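Ankyrin repeat domain protein (Legionella pneumophila subsp. pneumophila, PDB 6MCA) is a bacterial effector, also called AnkH, that interacts with the host protein LARP7 of the 7SK snRNP complex. Local coordinates at residues I159-V172 with S409-A421. Residues are numbered along the deposited sequence; the frame is centred on the assembly and turned at random.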
loop_
_atom_site.group_PDB
_atom_site.type_symbol
_atom_site.label_atom_id
_atom_site.label_comp_id
_atom_site.label_asym_id
_atom_site.label_seq_id
_atom_site.Cartn_x
_atom_site.Cartn_y
_atom_site.Cartn_z
ATOM N N ILE A 159 -8.667 -5.698 1.400
ATOM C CA ILE A 159 -9.575 -6.741 0.935
ATOM C C ILE A 159 -9.516 -6.866 -0.581
ATOM O O ILE A 159 -9.469 -7.978 -1.122
ATOM C CB ILE A 159 -11.005 -6.463 1.431
ATOM C CG1 ILE A 159 -11.181 -6.999 2.852
ATOM C CG2 ILE A 159 -12.032 -7.075 0.489
ATOM C CD1 ILE A 159 -12.557 -6.777 3.415
ATOM N N GLY A 160 -9.511 -5.736 -1.291
ATOM C CA GLY A 160 -9.415 -5.789 -2.740
ATOM C C GLY A 160 -8.142 -6.461 -3.216
ATOM O O GLY A 160 -8.137 -7.148 -4.240
ATOM N N HIS A 161 -7.048 -6.282 -2.474
ATOM C CA HIS A 161 -5.792 -6.913 -2.872
ATOM C C HIS A 161 -5.753 -8.390 -2.486
ATOM O O HIS A 161 -5.416 -9.244 -3.313
ATOM C CB HIS A 161 -4.611 -6.162 -2.258
ATOM C CG HIS A 161 -4.322 -4.851 -2.920
ATOM N ND1 HIS A 161 -4.325 -4.692 -4.289
ATOM C CD2 HIS A 161 -4.019 -3.637 -2.401
ATOM C CE1 HIS A 161 -4.038 -3.438 -4.585
ATOM N NE2 HIS A 161 -3.847 -2.776 -3.458
ATOM N N ARG A 162 -6.095 -8.709 -1.233
ATOM C CA ARG A 162 -5.991 -10.087 -0.758
ATOM C C ARG A 162 -6.950 -11.009 -1.499
ATOM O O ARG A 162 -6.597 -12.147 -1.831
ATOM C CB ARG A 162 -6.259 -10.147 0.746
ATOM C CG ARG A 162 -5.180 -9.518 1.604
ATOM C CD ARG A 162 -3.922 -10.365 1.639
ATOM N NE ARG A 162 -2.976 -9.867 2.632
ATOM C CZ ARG A 162 -1.659 -10.033 2.559
ATOM N NH1 ARG A 162 -1.125 -10.686 1.536
ATOM N NH2 ARG A 162 -0.877 -9.540 3.510
ATOM N N PHE A 163 -8.168 -10.542 -1.759
ATOM C CA PHE A 163 -9.171 -11.339 -2.451
ATOM C C PHE A 163 -9.157 -11.130 -3.960
ATOM O O PHE A 163 -9.997 -11.711 -4.656
ATOM C CB PHE A 163 -10.565 -11.031 -1.893
ATOM C CG PHE A 163 -10.793 -11.571 -0.509
ATOM C CD1 PHE A 163 -11.146 -12.898 -0.318
ATOM C CD2 PHE A 163 -10.647 -10.757 0.602
ATOM C CE1 PHE A 163 -11.352 -13.401 0.955
ATOM C CE2 PHE A 163 -10.852 -11.253 1.878
ATOM C CZ PHE A 163 -11.206 -12.577 2.053
ATOM N N GLU A 164 -8.228 -10.318 -4.473
ATOM C CA GLU A 164 -8.057 -10.102 -5.912
ATOM C C GLU A 164 -9.350 -9.621 -6.566
ATOM O O GLU A 164 -9.743 -10.095 -7.633
ATOM C CB GLU A 164 -7.538 -11.366 -6.601
ATOM C CG GLU A 164 -6.156 -11.799 -6.138
ATOM C CD GLU A 164 -5.644 -13.011 -6.890
ATOM O OE1 GLU A 164 -4.885 -13.806 -6.295
ATOM O OE2 GLU A 164 -5.999 -13.170 -8.076
ATOM N N LEU A 165 -10.016 -8.666 -5.924
ATOM C CA LEU A 165 -11.267 -8.138 -6.444
ATOM C C LEU A 165 -11.011 -7.192 -7.610
ATOM O O LEU A 165 -10.004 -6.479 -7.654
ATOM C CB LEU A 165 -12.041 -7.412 -5.344
ATOM C CG LEU A 165 -12.352 -8.228 -4.089
ATOM C CD1 LEU A 165 -13.133 -7.392 -3.085
ATOM C CD2 LEU A 165 -13.115 -9.491 -4.450
ATOM N N GLN A 166 -11.939 -7.192 -8.561
ATOM C CA GLN A 166 -11.883 -6.317 -9.721
ATOM C C GLN A 166 -12.955 -5.241 -9.614
ATOM O O GLN A 166 -14.002 -5.442 -8.990
ATOM C CB GLN A 166 -12.069 -7.108 -11.021
ATOM C CG GLN A 166 -10.985 -8.141 -11.284
ATOM C CD GLN A 166 -11.049 -8.703 -12.692
ATOM O OE1 GLN A 166 -12.029 -8.501 -13.409
ATOM N NE2 GLN A 166 -10.001 -9.412 -13.094
ATOM N N GLY A 167 -12.685 -4.096 -10.227
ATOM C CA GLY A 167 -13.642 -3.008 -10.245
ATOM C C GLY A 167 -13.434 -2.021 -9.113
ATOM O O GLY A 167 -12.372 -1.939 -8.489
ATOM N N ASP A 168 -14.487 -1.254 -8.849
ATOM C CA ASP A 168 -14.475 -0.213 -7.835
ATOM C C ASP A 168 -15.412 -0.573 -6.690
ATOM O O ASP A 168 -16.180 -1.537 -6.754
ATOM C CB ASP A 168 -14.883 1.139 -8.436
ATOM C CG ASP A 168 -13.997 1.557 -9.592
ATOM O OD1 ASP A 168 -12.760 1.435 -9.470
ATOM O OD2 ASP A 168 -14.541 2.013 -10.620
ATOM N N VAL A 169 -15.328 0.223 -5.626
ATOM C CA VAL A 169 -16.293 0.170 -4.533
ATOM C C VAL A 169 -16.308 1.533 -3.860
ATOM O O VAL A 169 -15.297 2.234 -3.816
ATOM C CB VAL A 169 -15.979 -0.961 -3.522
ATOM C CG1 VAL A 169 -14.865 -0.550 -2.568
ATOM C CG2 VAL A 169 -17.236 -1.351 -2.754
ATOM N N ASP A 170 -17.469 1.923 -3.348
ATOM C CA ASP A 170 -17.625 3.235 -2.738
ATOM C C ASP A 170 -17.507 3.128 -1.223
ATOM O O ASP A 170 -18.210 2.330 -0.594
ATOM C CB ASP A 170 -18.961 3.867 -3.130
ATOM C CG ASP A 170 -18.927 4.481 -4.516
ATOM O OD1 ASP A 170 -18.306 3.882 -5.420
ATOM O OD2 ASP A 170 -19.511 5.571 -4.701
ATOM N N ILE A 171 -16.615 3.931 -0.654
ATOM C CA ILE A 171 -16.466 4.031 0.790
ATOM C C ILE A 171 -16.957 5.407 1.226
ATOM O O ILE A 171 -17.284 6.264 0.409
ATOM C CB ILE A 171 -15.017 3.777 1.249
ATOM C CG1 ILE A 171 -14.087 4.881 0.742
ATOM C CG2 ILE A 171 -14.541 2.408 0.782
ATOM C CD1 ILE A 171 -12.711 4.854 1.372
ATOM N N VAL A 172 -17.011 5.611 2.538
ATOM C CA VAL A 172 -17.559 6.832 3.119
ATOM C C VAL A 172 -16.411 7.705 3.604
ATOM O O VAL A 172 -15.547 7.243 4.360
ATOM C CB VAL A 172 -18.530 6.511 4.268
ATOM C CG1 VAL A 172 -19.080 7.788 4.871
ATOM C CG2 VAL A 172 -19.658 5.620 3.771
ATOM N N SER A 409 -21.574 0.555 2.530
ATOM C CA SER A 409 -20.254 0.327 1.947
ATOM C C SER A 409 -19.712 -1.049 2.329
ATOM O O SER A 409 -19.200 -1.790 1.479
ATOM C CB SER A 409 -19.291 1.428 2.391
ATOM O OG SER A 409 -17.965 1.135 1.992
ATOM N N ILE A 410 -19.819 -1.405 3.611
ATOM C CA ILE A 410 -19.317 -2.693 4.074
ATOM C C ILE A 410 -20.100 -3.836 3.438
ATOM O O ILE A 410 -19.528 -4.872 3.080
ATOM C CB ILE A 410 -19.357 -2.755 5.613
ATOM C CG1 ILE A 410 -18.355 -1.761 6.207
ATOM C CG2 ILE A 410 -19.063 -4.163 6.108
ATOM C CD1 ILE A 410 -18.460 -1.601 7.707
ATOM N N ALA A 411 -21.415 -3.666 3.278
ATOM C CA ALA A 411 -22.214 -4.696 2.623
ATOM C C ALA A 411 -21.808 -4.862 1.165
ATOM O O ALA A 411 -21.755 -5.987 0.656
ATOM C CB ALA A 411 -23.700 -4.359 2.736
ATOM N N ALA A 412 -21.516 -3.754 0.479
ATOM C CA ALA A 412 -21.033 -3.847 -0.896
ATOM C C ALA A 412 -19.704 -4.589 -0.964
ATOM O O ALA A 412 -19.493 -5.425 -1.851
ATOM C CB ALA A 412 -20.903 -2.452 -1.504
ATOM N N ILE A 413 -18.796 -4.301 -0.028
ATOM C CA ILE A 413 -17.505 -4.990 -0.009
ATOM C C ILE A 413 -17.696 -6.484 0.232
ATOM O O ILE A 413 -17.069 -7.324 -0.431
ATOM C CB ILE A 413 -16.577 -4.359 1.045
ATOM C CG1 ILE A 413 -16.305 -2.892 0.708
ATOM C CG2 ILE A 413 -15.270 -5.132 1.141
ATOM C CD1 ILE A 413 -15.583 -2.139 1.805
ATOM N N LEU A 414 -18.563 -6.840 1.185
ATOM C CA LEU A 414 -18.801 -8.249 1.484
ATOM C C LEU A 414 -19.436 -8.963 0.297
ATOM O O LEU A 414 -19.090 -10.113 -0.004
ATOM C CB LEU A 414 -19.685 -8.385 2.724
ATOM C CG LEU A 414 -19.125 -7.845 4.043
ATOM C CD1 LEU A 414 -20.150 -7.985 5.160
ATOM C CD2 LEU A 414 -17.826 -8.541 4.411
ATOM N N GLY A 415 -20.368 -8.299 -0.390
ATOM C CA GLY A 415 -20.957 -8.891 -1.578
ATOM C C GLY A 415 -19.944 -9.085 -2.689
ATOM O O GLY A 415 -19.981 -10.088 -3.407
ATOM N N GLY A 416 -19.027 -8.128 -2.846
ATOM C CA GLY A 416 -17.949 -8.307 -3.805
ATOM C C GLY A 416 -17.096 -9.517 -3.483
ATOM O O GLY A 416 -16.785 -10.328 -4.361
ATOM N N ILE A 417 -16.706 -9.653 -2.211
ATOM C CA ILE A 417 -15.958 -10.836 -1.777
ATOM C C ILE A 417 -16.718 -12.103 -2.147
ATOM O O ILE A 417 -16.182 -13.008 -2.798
ATOM C CB ILE A 417 -15.682 -10.780 -0.265
ATOM C CG1 ILE A 417 -14.822 -9.569 0.095
ATOM C CG2 ILE A 417 -15.017 -12.071 0.201
ATOM C CD1 ILE A 417 -14.487 -9.489 1.570
ATOM N N LEU A 418 -17.990 -12.170 -1.746
ATOM C CA LEU A 418 -18.789 -13.375 -1.948
ATOM C C LEU A 418 -18.901 -13.731 -3.426
ATOM O O LEU A 418 -18.726 -14.893 -3.811
ATOM C CB LEU A 418 -20.178 -13.182 -1.336
ATOM C CG LEU A 418 -21.236 -14.245 -1.638
ATOM C CD1 LEU A 418 -20.817 -15.601 -1.093
ATOM C CD2 LEU A 418 -22.586 -13.826 -1.075
ATOM N N PHE A 419 -19.185 -12.740 -4.274
ATOM C CA PHE A 419 -19.434 -13.035 -5.680
ATOM C C PHE A 419 -18.146 -13.365 -6.424
ATOM O O PHE A 419 -18.116 -14.304 -7.229
ATOM C CB PHE A 419 -20.150 -11.861 -6.347
ATOM C CG PHE A 419 -20.620 -12.154 -7.744
ATOM C CD1 PHE A 419 -21.720 -12.968 -7.964
ATOM C CD2 PHE A 419 -19.964 -11.612 -8.838
ATOM C CE1 PHE A 419 -22.155 -13.238 -9.249
ATOM C CE2 PHE A 419 -20.395 -11.879 -10.125
ATOM C CZ PHE A 419 -21.492 -12.693 -10.330
ATOM N N GLN A 420 -17.069 -12.618 -6.171
ATOM C CA GLN A 420 -15.872 -12.762 -6.989
ATOM C C GLN A 420 -14.900 -13.817 -6.479
ATOM O O GLN A 420 -14.239 -14.471 -7.293
ATOM C CB GLN A 420 -15.140 -11.420 -7.092
ATOM C CG GLN A 420 -15.977 -10.285 -7.663
ATOM C CD GLN A 420 -15.138 -9.082 -8.049
ATOM O OE1 GLN A 420 -14.021 -9.223 -8.549
ATOM N NE2 GLN A 420 -15.670 -7.888 -7.814
ATOM N N ALA A 421 -14.788 -14.010 -5.164
ATOM C CA ALA A 421 -13.668 -14.754 -4.603
ATOM C C ALA A 421 -14.046 -16.085 -3.968
ATOM O O ALA A 421 -13.150 -16.810 -3.521
ATOM C CB ALA A 421 -12.937 -13.889 -3.570
HETATM O O HOH W 1 -16.693 3.416 4.263
#
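Ile417 lays its CG2 methyl over one face of the Phe163 ring, 4.1 Å from the centroid and offset toward the rim, a CH-pi contact. CG1 of Ile417 stands beside the backbone N (chi1 -62°), which leaves CG2 anti to that N and pointing at the ring. At the end of the CG1 branch, CD1 meets Ile159 CG2 at 3.6 Å; these two isoleucines cross at about a right angle. Ile413 CG2 touches the same Ile159 methyl, one helical turn earlier. Ala421 CB approaches Phe163 CD1 at 3.8 Å.

The chain turns after Phe163. Glu164 has positive phi, and the helix closes with a Schellman motif. Leu165 then packs CD2 against Gly416 O and Gln420 CB. Gln420, extended beyond CG, holds the backbone of Gln166 with both ends of its amide. Gln166 N donates to Gln420 OE1 at 2.9 Å, with an N-H...O angle of 169°. Gln420 NE2 donates to Gln166 O at 3.2 Å, in the carbonyl plane and on a lone pair. The two bonds fix the rotation of the amide.

Farther along, Val169 CG2 reaches Ile413 CG1 at 3.9 Å and also meets Ala412 CB. Ser409 OG donates to Asp170 O at 2.9 Å, and a water that accepts from Val172 N donates weakly to Ser409 OG. Strand 168-172 pairs with strand 178-182, while Ala391 and Cys395 of helix 373-399 adjoin Ile159. Strand 168-172 runs roughly antiparallel to helix segment 409-421, at 154°. The arrangement is a beta-hairpin, with the helix end before it, packed along helix 404-421 of the C-terminal helical region, with helix 373-399 adjoining the helix end.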